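Local coordinates for protein ebony (Drosophila melanogaster, PDB 6DYM) that probably joins beta-alanine to biogenic amines such as dopamine, this piece being the C-terminal condensation domain of the nonribosomal peptide synthetase, at residues Phe79-Glu84 / Pro106-Tyr111; Glu101-Pro106 / Gln204-His209; Tyr111-Leu116 / Gln155-Phe160. All blocks are in the same frame, centred on the assembly; numbering follows the deposited sequence.

How the contacts relate
All three contacts lie around one mixed sheet, and helix 93-111 or the loop leaving it takes part in each. Contact 2 is the buried one: the helix rests on strand 205-212 through small apolar side chains. Contact 1 lies at the surface, where the last part of the same helix is tied by charge and hydrogen bonds to the turn after strand 71-80. Contact 3 is intermediate, with one buried CH-pi pair and one more open apolar pair between the loop and strand 158-163. Salt bridge Glu101-Arg108 connects contacts 1 and 2, Arg82 NH1 hydrogen-bonds to Pro113 O between contacts 1 and 3, and Val208 packs on Phe160 between contacts 2 and 3.

Contact 1: Phe79-Glu84 / Pro106-Tyr111; sequences FDARNE and PIRDNY
Arg82, on a type I beta turn from Asp80 to Asn83, reaches across to helix 93-111 and forms a salt-bridge network with Arg108 and Asp109 at the surface of the domain. Within the turn, Asp80 OD1 accepts from Arg82 N (2.9 Å), an Asx turn. Extended from CG to NE, the Arg82 chain carries its guanidinium to the helix edge on. Its NH1 donates to Arg108 O at 2.8 Å, from above the carbonyl plane and well bent (142°), and also bonds to Pro113 O in the following loop. Its NH2 meets Asp109 OD1 at 2.9 Å, almost in the guanidinium plane. Arg108, bent at chi3 (67°), grips the same carboxylate side-on, NE to OD1 and NH2 to OD2, while its CD lies 4.3 Å from Ala81 CB. The two guanidinium planes stand nearly perpendicular, and the shared carboxylate probably offsets their like charges. With an alanine in place of Arg82, Arg108 O and Asp109 OD1 would each lose a donor, and the turn would probably be less firmly tied to the helix. Arg82 NH2 and Arg108 NE approach Asp109 OD1 from opposite faces of the carboxylate plane.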
loop_
_atom_site.group_PDB
_atom_site.type_symbol
_atom_site.label_atom_id
_atom_site.label_comp_id
_atom_site.label_asym_id
_atom_site.label_seq_id
_atom_site.Cartn_x
_atom_site.Cartn_y
_atom_site.Cartn_z
ATOM N N PHE A 79 7.887 2.301 -3.803
ATOM C CA PHE A 79 8.523 3.208 -4.745
ATOM C C PHE A 79 9.167 4.352 -3.975
ATOM O O PHE A 79 8.769 4.677 -2.853
ATOM C CB PHE A 79 7.526 3.813 -5.740
ATOM C CG PHE A 79 7.218 2.942 -6.917
ATOM C CD1 PHE A 79 8.209 2.592 -7.818
ATOM C CD2 PHE A 79 5.924 2.511 -7.150
ATOM C CE1 PHE A 79 7.919 1.808 -8.909
ATOM C CE2 PHE A 79 5.627 1.724 -8.241
ATOM C CZ PHE A 79 6.624 1.376 -9.122
ATOM N N ASP A 80 10.173 4.956 -4.589
ATOM C CA ASP A 80 10.576 6.298 -4.200
ATOM C C ASP A 80 9.402 7.237 -4.444
ATOM O O ASP A 80 8.923 7.356 -5.575
ATOM C CB ASP A 80 11.802 6.725 -5.008
ATOM C CG ASP A 80 12.371 8.071 -4.567
ATOM O OD1 ASP A 80 11.621 8.920 -4.040
ATOM O OD2 ASP A 80 13.584 8.284 -4.759
ATOM N N ALA A 81 8.924 7.887 -3.379
ATOM C CA ALA A 81 7.740 8.731 -3.504
ATOM C C ALA A 81 7.917 9.813 -4.564
ATOM O O ALA A 81 6.933 10.260 -5.162
ATOM C CB ALA A 81 7.400 9.364 -2.157
ATOM N N ARG A 82 9.153 10.239 -4.816
ATOM C CA ARG A 82 9.441 11.278 -5.797
ATOM C C ARG A 82 9.932 10.709 -7.130
ATOM O O ARG A 82 10.534 11.440 -7.925
ATOM C CB ARG A 82 10.460 12.261 -5.222
ATOM C CG ARG A 82 10.040 12.866 -3.881
ATOM C CD ARG A 82 10.839 14.122 -3.570
ATOM N NE ARG A 82 10.553 14.676 -2.246
ATOM C CZ ARG A 82 9.447 15.350 -1.941
ATOM N NH1 ARG A 82 9.274 15.837 -0.718
ATOM N NH2 ARG A 82 8.511 15.539 -2.861
ATOM N N ASN A 83 9.678 9.429 -7.393
ATOM C CA ASN A 83 10.165 8.772 -8.605
ATOM C C ASN A 83 9.244 7.604 -8.959
ATOM O O ASN A 83 9.691 6.492 -9.239
ATOM C CB ASN A 83 11.611 8.309 -8.428
ATOM C CG ASN A 83 12.283 7.970 -9.748
ATOM O OD1 ASN A 83 11.974 8.561 -10.778
ATOM N ND2 ASN A 83 13.201 7.009 -9.719
ATOM N N GLU A 84 7.937 7.851 -8.943
ATOM C CA GLU A 84 6.857 6.902 -9.179
ATOM C C GLU A 84 6.385 6.964 -10.624
ATOM O O GLU A 84 6.271 8.055 -11.194
ATOM C CB GLU A 84 5.673 7.190 -8.255
ATOM C CG GLU A 84 5.806 6.520 -6.910
ATOM C CD GLU A 84 4.546 6.583 -6.065
ATOM O OE1 GLU A 84 3.508 7.077 -6.548
ATOM O OE2 GLU A 84 4.603 6.133 -4.904
ATOM N N PRO A 106 -0.033 17.478 -0.303
ATOM C CA PRO A 106 0.378 18.670 0.462
ATOM C C PRO A 106 1.414 18.378 1.531
ATOM O O PRO A 106 2.312 19.197 1.765
ATOM C CB PRO A 106 -0.945 19.160 1.073
ATOM C CG PRO A 106 -1.997 18.667 0.128
ATOM C CD PRO A 106 -1.499 17.350 -0.392
ATOM N N ILE A 107 1.319 17.223 2.187
ATOM C CA ILE A 107 2.277 16.877 3.230
ATOM C C ILE A 107 3.620 16.492 2.618
ATOM O O ILE A 107 4.674 16.996 3.027
ATOM C CB ILE A 107 1.712 15.746 4.107
ATOM C CG1 ILE A 107 0.467 16.231 4.857
ATOM C CG2 ILE A 107 2.784 15.223 5.037
ATOM C CD1 ILE A 107 -0.294 15.133 5.580
ATOM N N ARG A 108 3.597 15.597 1.629
ATOM C CA ARG A 108 4.825 15.113 1.002
ATOM C C ARG A 108 5.670 16.256 0.449
ATOM O O ARG A 108 6.893 16.288 0.635
ATOM C CB ARG A 108 4.481 14.129 -0.116
ATOM C CG ARG A 108 5.667 13.730 -0.987
ATOM C CD ARG A 108 5.198 13.077 -2.279
ATOM N NE ARG A 108 4.500 14.031 -3.136
ATOM C CZ ARG A 108 3.277 13.851 -3.623
ATOM N NH1 ARG A 108 2.601 12.745 -3.337
ATOM N NH2 ARG A 108 2.728 14.779 -4.396
ATOM N N ASP A 109 5.041 17.198 -0.249
ATOM C CA ASP A 109 5.804 18.187 -0.997
ATOM C C ASP A 109 6.146 19.433 -0.192
ATOM O O ASP A 109 6.939 20.254 -0.668
ATOM C CB ASP A 109 5.047 18.567 -2.274
ATOM C CG ASP A 109 4.914 17.389 -3.223
ATOM O OD1 ASP A 109 5.714 16.443 -3.080
ATOM O OD2 ASP A 109 4.025 17.399 -4.100
ATOM N N ASN A 110 5.610 19.581 1.021
ATOM C CA ASN A 110 5.875 20.767 1.818
ATOM C C ASN A 110 6.491 20.495 3.180
ATOM O O ASN A 110 7.053 21.425 3.769
ATOM C CB ASN A 110 4.586 21.576 2.020
ATOM C CG ASN A 110 4.026 22.082 0.715
ATOM O OD1 ASN A 110 4.542 23.042 0.140
ATOM N ND2 ASN A 110 2.975 21.435 0.229
ATOM N N TYR A 111 6.412 19.267 3.697
ATOM C CA TYR A 111 6.940 18.960 5.019
ATOM C C TYR A 111 7.981 17.853 5.041
ATOM O O TYR A 111 8.728 17.762 6.019
ATOM C CB TYR A 111 5.801 18.572 5.974
ATOM C CG TYR A 111 4.969 19.750 6.421
ATOM C CD1 TYR A 111 3.686 19.948 5.927
ATOM C CD2 TYR A 111 5.476 20.678 7.328
ATOM C CE1 TYR A 111 2.921 21.035 6.333
ATOM C CE2 TYR A 111 4.722 21.765 7.737
ATOM C CZ TYR A 111 3.445 21.936 7.239
ATOM O OH TYR A 111 2.695 23.013 7.650
#

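Contact 2: Glu101-Pro106 / Gln204-His209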
loop_
_atom_site.group_PDB
_atom_site.type_symbol
_atom_site.label_atom_id
_atom_site.label_comp_id
_atom_site.label_asym_id
_atom_site.label_seq_id
_atom_site.Cartn_x
_atom_site.Cartn_y
_atom_site.Cartn_z
ATOM N N GLU A 101 -3.804 11.124 -3.150
ATOM C CA GLU A 101 -2.985 12.303 -3.427
ATOM C C GLU A 101 -3.496 13.517 -2.659
ATOM O O GLU A 101 -2.702 14.344 -2.195
ATOM C CB GLU A 101 -2.944 12.577 -4.931
ATOM C CG GLU A 101 -2.110 13.802 -5.340
ATOM C CD GLU A 101 -0.636 13.689 -4.966
ATOM O OE1 GLU A 101 0.053 14.734 -4.962
ATOM O OE2 GLU A 101 -0.158 12.567 -4.672
ATOM N N PHE A 102 -4.819 13.630 -2.500
ATOM C CA PHE A 102 -5.392 14.675 -1.652
ATOM C C PHE A 102 -4.811 14.611 -0.243
ATOM O O PHE A 102 -4.474 15.646 0.349
ATOM C CB PHE A 102 -6.919 14.525 -1.641
ATOM C CG PHE A 102 -7.630 15.335 -0.581
ATOM C CD1 PHE A 102 -8.110 16.611 -0.865
ATOM C CD2 PHE A 102 -7.875 14.796 0.678
ATOM C CE1 PHE A 102 -8.786 17.347 0.096
ATOM C CE2 PHE A 102 -8.552 15.529 1.648
ATOM C CZ PHE A 102 -9.011 16.806 1.355
ATOM N N CYS A 103 -4.664 13.395 0.301
ATOM C CA CYS A 103 -4.116 13.213 1.644
ATOM C C CYS A 103 -2.606 13.403 1.680
ATOM O O CYS A 103 -2.081 14.029 2.607
ATOM C CB CYS A 103 -4.459 11.818 2.179
ATOM S SG CYS A 103 -6.222 11.451 2.366
ATOM N N GLU A 104 -1.893 12.855 0.696
ATOM C CA GLU A 104 -0.437 12.769 0.734
ATOM C C GLU A 104 0.254 13.998 0.154
ATOM O O GLU A 104 1.276 14.437 0.691
ATOM C CB GLU A 104 0.034 11.529 -0.032
ATOM C CG GLU A 104 -0.414 10.230 0.606
ATOM C CD GLU A 104 -0.142 9.003 -0.249
ATOM O OE1 GLU A 104 0.331 9.152 -1.395
ATOM O OE2 GLU A 104 -0.420 7.883 0.229
ATOM N N GLY A 105 -0.274 14.541 -0.940
ATOM C CA GLY A 105 0.408 15.549 -1.722
ATOM C C GLY A 105 0.894 16.751 -0.938
ATOM O O GLY A 105 2.093 17.055 -0.914
ATOM N N PRO A 106 -0.033 17.478 -0.303
ATOM C CA PRO A 106 0.378 18.670 0.462
ATOM C C PRO A 106 1.414 18.378 1.531
ATOM O O PRO A 106 2.312 19.197 1.765
ATOM C CB PRO A 106 -0.945 19.160 1.073
ATOM C CG PRO A 106 -1.997 18.667 0.128
ATOM C CD PRO A 106 -1.499 17.350 -0.392
ATOM N N GLN A 204 -14.549 5.885 9.895
ATOM C CA GLN A 204 -13.586 5.403 8.913
ATOM C C GLN A 204 -12.635 6.534 8.547
ATOM O O GLN A 204 -13.062 7.565 8.009
ATOM C CB GLN A 204 -14.273 4.865 7.663
ATOM C CG GLN A 204 -13.264 4.369 6.634
ATOM C CD GLN A 204 -13.903 3.668 5.457
ATOM O OE1 GLN A 204 -15.094 3.362 5.474
ATOM N NE2 GLN A 204 -13.109 3.407 4.422
ATOM N N ARG A 205 -11.349 6.329 8.823
ATOM C CA ARG A 205 -10.320 7.328 8.594
ATOM C C ARG A 205 -9.373 6.888 7.482
ATOM O O ARG A 205 -9.271 5.708 7.144
ATOM C CB ARG A 205 -9.513 7.594 9.875
ATOM C CG ARG A 205 -10.315 7.428 11.161
ATOM C CD ARG A 205 -11.425 8.467 11.243
ATOM N NE ARG A 205 -10.886 9.823 11.248
ATOM C CZ ARG A 205 -11.621 10.924 11.360
ATOM N NH1 ARG A 205 -12.935 10.833 11.478
ATOM N NH2 ARG A 205 -11.038 12.114 11.355
ATOM N N ALA A 206 -8.706 7.875 6.895
ATOM C CA ALA A 206 -7.486 7.676 6.124
ATOM C C ALA A 206 -6.388 8.395 6.887
ATOM O O ALA A 206 -6.520 9.588 7.184
ATOM C CB ALA A 206 -7.613 8.224 4.702
ATOM N N ILE A 207 -5.333 7.671 7.240
ATOM C CA ILE A 207 -4.296 8.203 8.111
ATOM C C ILE A 207 -2.984 8.209 7.347
ATOM O O ILE A 207 -2.557 7.170 6.824
ATOM C CB ILE A 207 -4.180 7.402 9.417
ATOM C CG1 ILE A 207 -5.558 7.329 10.092
ATOM C CG2 ILE A 207 -3.163 8.058 10.330
ATOM C CD1 ILE A 207 -5.536 6.913 11.538
ATOM N N VAL A 208 -2.358 9.382 7.275
ATOM C CA VAL A 208 -1.063 9.553 6.623
ATOM C C VAL A 208 0.023 9.357 7.671
ATOM O O VAL A 208 0.062 10.072 8.680
ATOM C CB VAL A 208 -0.952 10.934 5.955
ATOM C CG1 VAL A 208 0.420 11.116 5.325
ATOM C CG2 VAL A 208 -2.029 11.089 4.897
ATOM N N HIS A 209 0.905 8.389 7.431
ATOM C CA HIS A 209 1.888 7.947 8.410
ATOM C C HIS A 209 3.299 8.143 7.877
ATOM O O HIS A 209 3.567 7.919 6.694
ATOM C CB HIS A 209 1.685 6.469 8.770
ATOM C CG HIS A 209 0.652 6.236 9.824
ATOM N ND1 HIS A 209 -0.439 5.416 9.629
ATOM C CD2 HIS A 209 0.555 6.696 11.094
ATOM C CE1 HIS A 209 -1.166 5.383 10.734
ATOM N NE2 HIS A 209 -0.586 6.155 11.636
#
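Cys103 holds SG anti to its carbonyl carbon (chi1 -62°), and Val208 holds CG1 anti to its backbone N (chi1 178°), which leaves Val208 CG2 as the branch that meets the cysteine. Val208 CG2 comes to 3.7 Å from Cys103 CB and equally close to Cys103 O, so it rests against both the side chain and the backbone of the helix. Two residues back along the strand, Cys103 SG lies 4.2 Å from Ala206 CB. One helix residue thus covers two strand residues that point their CB atoms to the same face, while Ile207, between them, turns to the other face and touches Gln169 of helix 166-174. The arrangement is helix-on-sheet packing, with helix 93-111 laid against strand 205-212 in a fold whose strand order resembles that of the GNAT acetyltransferases. Leu181 of strand 178-184 also touches Cys103, and Phe160 and Thr162 of strand 158-163 touch Val208. Nearby, Glu104 OE2 is hydrogen-bonded to Thr162 OG1. The contact itself consists of van der Waals touches between small buried groups, which is consistent with a fit set here by shape rather than by directed polar bonds.

Contact 3: Tyr111-Leu116 / Gln155-Phe160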
loop_
_atom_site.group_PDB
_atom_site.type_symbol
_atom_site.label_atom_id
_atom_site.label_comp_id
_atom_site.label_asym_id
_atom_site.label_seq_id
_atom_site.Cartn_x
_atom_site.Cartn_y
_atom_site.Cartn_z
ATOM N N TYR A 111 6.412 19.267 3.697
ATOM C CA TYR A 111 6.940 18.960 5.019
ATOM C C TYR A 111 7.981 17.853 5.041
ATOM O O TYR A 111 8.728 17.762 6.019
ATOM C CB TYR A 111 5.801 18.572 5.974
ATOM C CG TYR A 111 4.969 19.750 6.421
ATOM C CD1 TYR A 111 3.686 19.948 5.927
ATOM C CD2 TYR A 111 5.476 20.678 7.328
ATOM C CE1 TYR A 111 2.921 21.035 6.333
ATOM C CE2 TYR A 111 4.722 21.765 7.737
ATOM C CZ TYR A 111 3.445 21.936 7.239
ATOM O OH TYR A 111 2.695 23.013 7.650
ATOM N N LEU A 112 8.060 17.025 4.014
ATOM C CA LEU A 112 8.994 15.910 3.998
ATOM C C LEU A 112 10.244 16.264 3.197
ATOM O O LEU A 112 10.231 17.198 2.388
ATOM C CB LEU A 112 8.311 14.669 3.409
ATOM C CG LEU A 112 7.112 14.171 4.222
ATOM C CD1 LEU A 112 6.583 12.857 3.659
ATOM C CD2 LEU A 112 7.481 14.022 5.692
ATOM N N PRO A 113 11.349 15.536 3.399
ATOM C CA PRO A 113 12.614 15.919 2.753
ATOM C C PRO A 113 12.516 15.943 1.234
ATOM O O PRO A 113 11.874 15.093 0.614
ATOM C CB PRO A 113 13.596 14.840 3.228
ATOM C CG PRO A 113 13.012 14.324 4.489
ATOM C CD PRO A 113 11.527 14.384 4.304
ATOM N N LYS A 114 13.176 16.934 0.641
ATOM C CA LYS A 114 13.220 17.081 -0.801
ATOM C C LYS A 114 14.307 16.193 -1.395
ATOM O O LYS A 114 15.268 15.806 -0.724
ATOM C CB LYS A 114 13.474 18.540 -1.193
ATOM C CG LYS A 114 12.428 19.523 -0.695
ATOM C CD LYS A 114 11.168 19.472 -1.549
ATOM C CE LYS A 114 10.442 20.814 -1.547
ATOM N NZ LYS A 114 9.725 21.066 -0.265
ATOM N N GLY A 115 14.141 15.870 -2.669
ATOM C CA GLY A 115 15.150 15.137 -3.400
ATOM C C GLY A 115 14.813 13.662 -3.542
ATOM O O GLY A 115 13.944 13.114 -2.858
ATOM N N LEU A 116 15.522 13.015 -4.458
ATOM C CA LEU A 116 15.350 11.593 -4.687
ATOM C C LEU A 116 16.004 10.800 -3.558
ATOM O O LEU A 116 16.858 11.303 -2.823
ATOM C CB LEU A 116 15.946 11.190 -6.039
ATOM C CG LEU A 116 15.077 11.312 -7.301
ATOM C CD1 LEU A 116 14.198 12.560 -7.287
ATOM C CD2 LEU A 116 15.947 11.295 -8.553
ATOM N N GLN A 155 19.275 3.623 2.143
ATOM C CA GLN A 155 19.653 4.990 2.520
ATOM C C GLN A 155 18.513 5.988 2.314
ATOM O O GLN A 155 18.745 7.142 1.956
ATOM C CB GLN A 155 20.908 5.456 1.771
ATOM C CG GLN A 155 22.126 4.559 1.951
ATOM C CD GLN A 155 23.390 5.172 1.368
ATOM O OE1 GLN A 155 23.457 6.380 1.136
ATOM N NE2 GLN A 155 24.399 4.340 1.132
ATOM N N PHE A 156 17.278 5.555 2.552
ATOM C CA PHE A 156 16.171 6.497 2.551
ATOM C C PHE A 156 16.088 7.202 3.901
ATOM O O PHE A 156 16.614 6.730 4.911
ATOM C CB PHE A 156 14.853 5.790 2.234
ATOM C CG PHE A 156 14.654 5.510 0.770
ATOM C CD1 PHE A 156 15.283 4.434 0.164
ATOM C CD2 PHE A 156 13.843 6.330 -0.000
ATOM C CE1 PHE A 156 15.104 4.174 -1.187
ATOM C CE2 PHE A 156 13.660 6.075 -1.354
ATOM C CZ PHE A 156 14.293 4.994 -1.946
ATOM N N ALA A 157 15.428 8.363 3.905
ATOM C CA ALA A 157 15.267 9.111 5.147
ATOM C C ALA A 157 14.088 8.609 5.969
ATOM O O ALA A 157 14.132 8.661 7.205
ATOM C CB ALA A 157 15.099 10.603 4.850
ATOM N N GLY A 158 13.035 8.129 5.318
ATOM C CA GLY A 158 11.911 7.604 6.072
ATOM C C GLY A 158 10.939 6.872 5.177
ATOM O O GLY A 158 11.104 6.808 3.955
ATOM N N ILE A 159 9.906 6.325 5.816
ATOM C CA ILE A 159 8.862 5.552 5.154
ATOM C C ILE A 159 7.547 6.314 5.251
ATOM O O ILE A 159 7.176 6.805 6.325
ATOM C CB ILE A 159 8.732 4.147 5.774
ATOM C CG1 ILE A 159 10.047 3.379 5.616
ATOM C CG2 ILE A 159 7.582 3.388 5.136
ATOM C CD1 ILE A 159 10.107 2.113 6.412
ATOM N N PHE A 160 6.823 6.369 4.136
ATOM C CA PHE A 160 5.645 7.209 3.963
ATOM C C PHE A 160 4.512 6.349 3.422
ATOM O O PHE A 160 4.708 5.618 2.446
ATOM C CB PHE A 160 5.987 8.347 2.996
ATOM C CG PHE A 160 4.921 9.383 2.831
ATOM C CD1 PHE A 160 4.467 10.115 3.913
ATOM C CD2 PHE A 160 4.415 9.672 1.569
ATOM C CE1 PHE A 160 3.501 11.097 3.745
ATOM C CE2 PHE A 160 3.452 10.649 1.395
ATOM C CZ PHE A 160 2.994 11.361 2.489
#
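Pro113 and Ala157 mark the closest approach of the two backbones, their CA atoms 7.7 Å apart. Segment 111-116 forms no regular helix or strand, and Leu112 and Pro113 both have extended backbone angles. In the partner segment Gln155, the first residue to leave helical angles after helix 133-153, completes a Schellman motif with a positive phi of 69°, after which the chain passes through Phe156 and Ala157 and enters strand 158-163. Leu112 and Phe160 make the main side-chain contact. With its CG anti to the backbone N (chi1 -174°), Phe160 presents a ring face to Leu112, whose CD1 methyl sits over it in a CH-pi contact, 3.8 Å from the ring centroid and 24° off the normal. Leu112 CD1 is offset toward the ring's rim, nearest to Phe160 CD1 at 3.5 Å. A looser pair lies beside it, Pro113 CG against Ala157 CB at 4.3 Å, a single apolar touch. Trp210 of strand 205-212 and Ile119 of strand 119-127 touch both Leu112 and Phe160, so the loop after helix 93-111 closes over three neighbouring strands of the sheet, while Ile159, next to Phe160 in strand 158-163, packs on helix 133-153.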